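HIGH affinity ribose transport protein RBSD (Bacillus subtilis, PDB 1OGE) probably catalyses the interconversion of the beta-pyranose and beta-furanose forms of D-ribose, working as a decamer built from two pentamers. Local coordinates at residues K23-D28 against L103-A108. Numbering follows the deposited sequence.
Sequences KIVIAD and LLTKDA. With RP5 (5-O-phosphono-beta-D-ribofuranose), chain G.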
ATOM      1  N   LYS A  23      15.251  20.559   7.046  1.00 33.35           N
ATOM      2  CA  LYS A  23      15.550  20.458   8.464  1.00 33.47           C
ATOM      3  C   LYS A  23      15.381  19.061   9.040  1.00 34.70           C
ATOM      4  O   LYS A  23      14.537  18.281   8.581  1.00 32.75           O
ATOM      5  CB  LYS A  23      14.639  21.415   9.235  1.00 35.47           C
ATOM      6  CG  LYS A  23      14.635  22.833   8.700  1.00 37.88           C
ATOM      7  CD  LYS A  23      13.574  23.670   9.383  1.00 42.34           C
ATOM      8  CE  LYS A  23      13.542  25.085   8.826  1.00 46.54           C
ATOM      9  NZ  LYS A  23      13.344  25.093   7.347  1.00 48.49           N
ATOM     10  N   ILE A  24      16.203  18.749  10.042  1.00 33.11           N
ATOM     11  CA  ILE A  24      16.109  17.482  10.755  1.00 33.70           C
ATOM     12  C   ILE A  24      16.170  17.857  12.236  1.00 32.74           C
ATOM     13  O   ILE A  24      16.724  18.898  12.592  1.00 30.86           O
ATOM     14  CB  ILE A  24      17.259  16.488  10.405  1.00 36.10           C
ATOM     15  CG1 ILE A  24      18.591  16.973  10.969  1.00 38.09           C
ATOM     16  CG2 ILE A  24      17.350  16.308   8.896  1.00 35.52           C
ATOM     17  CD1 ILE A  24      19.691  15.923  10.870  1.00 40.47           C
ATOM     18  N   VAL A  25      15.594  17.021  13.091  1.00 32.58           N
ATOM     19  CA  VAL A  25      15.567  17.295  14.522  1.00 32.43           C
ATOM     20  C   VAL A  25      16.278  16.220  15.341  1.00 32.90           C
ATOM     21  O   VAL A  25      16.218  15.034  15.017  1.00 32.32           O
ATOM     22  CB  VAL A  25      14.099  17.394  15.029  1.00 33.49           C
ATOM     23  CG1 VAL A  25      14.071  17.687  16.531  1.00 33.90           C
ATOM     24  CG2 VAL A  25      13.345  18.466  14.250  1.00 32.24           C
ATOM     25  N   ILE A  26      16.968  16.652  16.392  1.00 32.23           N
ATOM     26  CA  ILE A  26      17.649  15.744  17.308  1.00 32.43           C
ATOM     27  C   ILE A  26      16.873  15.992  18.580  1.00 31.63           C
ATOM     28  O   ILE A  26      16.825  17.118  19.078  1.00 29.50           O
ATOM     29  CB  ILE A  26      19.122  16.122  17.531  1.00 33.83           C
ATOM     30  CG1 ILE A  26      19.890  16.006  16.215  1.00 35.65           C
ATOM     31  CG2 ILE A  26      19.739  15.190  18.572  1.00 33.78           C
ATOM     32  CD1 ILE A  26      21.350  16.434  16.319  1.00 39.91           C
ATOM     33  N   ALA A  27      16.253  14.946  19.105  1.00 31.95           N
ATOM     34  CA  ALA A  27      15.421  15.106  20.280  1.00 32.80           C
ATOM     35  C   ALA A  27      15.850  14.308  21.485  1.00 33.18           C
ATOM     36  O   ALA A  27      16.581  13.325  21.368  1.00 32.21           O
ATOM     37  CB  ALA A  27      13.983  14.739  19.925  1.00 31.49           C
ATOM     38  N   ASP A  28      15.385  14.753  22.651  1.00 33.49           N
ATOM     39  CA  ASP A  28      15.654  14.041  23.884  1.00 33.61           C
ATOM     40  C   ASP A  28      14.587  12.945  23.897  1.00 33.94           C
ATOM     41  O   ASP A  28      13.757  12.884  22.991  1.00 33.51           O
ATOM     42  CB  ASP A  28      15.529  14.980  25.095  1.00 35.36           C
ATOM     43  CG  ASP A  28      14.181  15.685  25.171  1.00 36.61           C
ATOM     44  OD1 ASP A  28      14.176  16.911  25.421  1.00 34.83           O
ATOM     45  OD2 ASP A  28      13.138  15.016  24.998  1.00 34.31           O
ATOM     46  N   LEU A 103       6.330  23.668  16.955  1.00 43.65           N
ATOM     47  CA  LEU A 103       5.588  23.967  15.734  1.00 43.29           C
ATOM     48  C   LEU A 103       6.487  23.772  14.516  1.00 43.02           C
ATOM     49  O   LEU A 103       6.045  23.290  13.470  1.00 41.47           O
ATOM     50  CB  LEU A 103       5.078  25.406  15.755  1.00 44.30           C
ATOM     51  CG  LEU A 103       3.925  25.700  16.714  1.00 47.77           C
ATOM     52  CD1 LEU A 103       3.621  27.196  16.717  1.00 48.05           C
ATOM     53  CD2 LEU A 103       2.700  24.896  16.288  1.00 48.11           C
ATOM     54  N   LEU A 104       7.751  24.155  14.659  1.00 42.60           N
ATOM     55  CA  LEU A 104       8.711  24.023  13.571  1.00 44.05           C
ATOM     56  C   LEU A 104       9.037  22.575  13.225  1.00 41.63           C
ATOM     57  O   LEU A 104       9.294  22.262  12.069  1.00 41.93           O
ATOM     58  CB  LEU A 104      10.004  24.774  13.907  1.00 45.80           C
ATOM     59  CG  LEU A 104      10.058  26.249  13.494  1.00 48.24           C
ATOM     60  CD1 LEU A 104       8.793  26.968  13.950  1.00 50.77           C
ATOM     61  CD2 LEU A 104      11.302  26.900  14.088  1.00 48.97           C
ATOM     62  N   THR A 105       9.015  21.692  14.217  1.00 39.78           N
ATOM     63  CA  THR A 105       9.327  20.287  13.977  1.00 39.27           C
ATOM     64  C   THR A 105       8.379  19.620  12.980  1.00 39.19           C
ATOM     65  O   THR A 105       8.697  18.569  12.427  1.00 37.13           O
ATOM     66  CB  THR A 105       9.307  19.467  15.288  1.00 39.76           C
ATOM     67  OG1 THR A 105       7.988  19.485  15.850  1.00 38.70           O
ATOM     68  CG2 THR A 105      10.301  20.045  16.294  1.00 40.22           C
ATOM     69  N   LYS A 106       7.217  20.227  12.752  1.00 40.59           N
ATOM     70  CA  LYS A 106       6.242  19.670  11.813  1.00 42.58           C
ATOM     71  C   LYS A 106       6.765  19.689  10.376  1.00 42.16           C
ATOM     72  O   LYS A 106       6.303  18.919   9.533  1.00 41.83           O
ATOM     73  CB  LYS A 106       4.923  20.451  11.890  1.00 44.91           C
ATOM     74  CG  LYS A 106       4.248  20.394  13.255  1.00 49.89           C
ATOM     75  CD  LYS A 106       3.064  21.359  13.366  1.00 52.80           C
ATOM     76  CE  LYS A 106       1.908  20.961  12.457  1.00 54.21           C
ATOM     77  NZ  LYS A 106       0.788  21.946  12.532  1.00 56.91           N
ATOM     78  N   ASP A 107       7.725  20.569  10.101  1.00 41.60           N
ATOM     79  CA  ASP A 107       8.305  20.691   8.762  1.00 41.78           C
ATOM     80  C   ASP A 107       9.609  19.917   8.605  1.00 40.30           C
ATOM     81  O   ASP A 107      10.230  19.947   7.539  1.00 39.59           O
ATOM     82  CB  ASP A 107       8.573  22.162   8.428  1.00 44.75           C
ATOM     83  CG  ASP A 107       7.309  22.990   8.389  1.00 50.28           C
ATOM     84  OD1 ASP A 107       6.358  22.577   7.688  1.00 53.15           O
ATOM     85  OD2 ASP A 107       7.267  24.053   9.051  1.00 51.89           O
ATOM     86  N   ALA A 108      10.024  19.231   9.665  1.00 37.15           N
ATOM     87  CA  ALA A 108      11.263  18.464   9.640  1.00 35.00           C
ATOM     88  C   ALA A 108      11.133  17.195   8.805  1.00 35.03           C
ATOM     89  O   ALA A 108      10.062  16.589   8.746  1.00 34.98           O
ATOM     90  CB  ALA A 108      11.682  18.110  11.057  1.00 32.44           C
TER
HETATM   91  C1  RP5 G1133       9.218  17.619  25.617  1.00 75.73           C
HETATM   92  O4  RP5 G1133       8.875  18.054  26.913  1.00 77.19           O
HETATM   93  C2  RP5 G1133      10.739  17.477  25.613  1.00 74.82           C
HETATM   94  O2  RP5 G1133      11.103  16.221  26.164  1.00 73.06           O
HETATM   95  C3  RP5 G1133      11.157  18.583  26.577  1.00 75.97           C
HETATM   96  O3  RP5 G1133      12.407  18.210  27.144  1.00 74.05           O
HETATM   97  C4  RP5 G1133       9.988  18.637  27.572  1.00 78.54           C
HETATM   98  C5  RP5 G1133       9.667  20.080  28.012  1.00 82.87           C
HETATM   99  O5  RP5 G1133       8.553  20.111  28.934  1.00 89.17           O
HETATM  100  P'  RP5 G1133       8.916  19.912  30.461  1.00 92.39           P
HETATM  101  O1X RP5 G1133       7.685  19.987  31.274  1.00 91.96           O
HETATM  102  O2X RP5 G1133       9.563  18.530  30.652  1.00 92.35           O
HETATM  103  O3X RP5 G1133       9.896  20.996  30.919  1.00 92.57           O
HETATM  104  O1  RP5 G1133       8.758  18.634  24.761  1.00 75.30           O
HETATM  105  O   HOH W   1      12.663  20.507   6.145  1.00 36.67           O
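Val25 meets Ala108 and Thr105 through a single methyl, a small apolar contact that packs the segment leading from helix 98-104 toward strand 111-113 on strand 23-27. Val25 CG2 lies 3.6 Å from Ala108 CB and 4.0 Å from Thr105 CG2; CG1 is anti to the backbone N (chi1 -180°), which leaves CG2 beside that N and turned to both partners. Further along, the backbones approach, Ala108 CA making a bent, weak CA-H...O contact (125° at the hydrogen) to Lys23 O at 3.4 Å. A water bridges the same end, accepting from Lys23 N at 2.7 Å and donating to Asp107 O at 2.9 Å. No direct hydrogen bond joins the two segments, but Lys23 and Val25 pair through their backbones with Lys109 and Ala110. Thr105 OG1 is hydrogen-bonded to Lys102 O, which probably helps hold its methyl toward the valine, while Ile124 of strand 123-127 packs on Val25.

At the far end of the strand the chemistry changes. Asp28 grips the ribose 5-phosphate by both cis hydroxyls: O3 donates to OD1 at 2.8 Å and O2 to OD2 at 2.6 Å. Gly30 N and Leu31 N also bond to OD2, which probably fixes the rotation of the carboxylate. His98, at the start of the helix, binds the same sugar, as does His20 of a neighbouring subunit, probably the proton donor. An asparagine here in place of Asp28 would probably leave one ribose hydroxyl without its acceptor. Apolar packing thus joins strand 23-27 to the segment leaving helix 98-104, while the sugar's diol is read by a carboxylate that accepts from both hydroxyls.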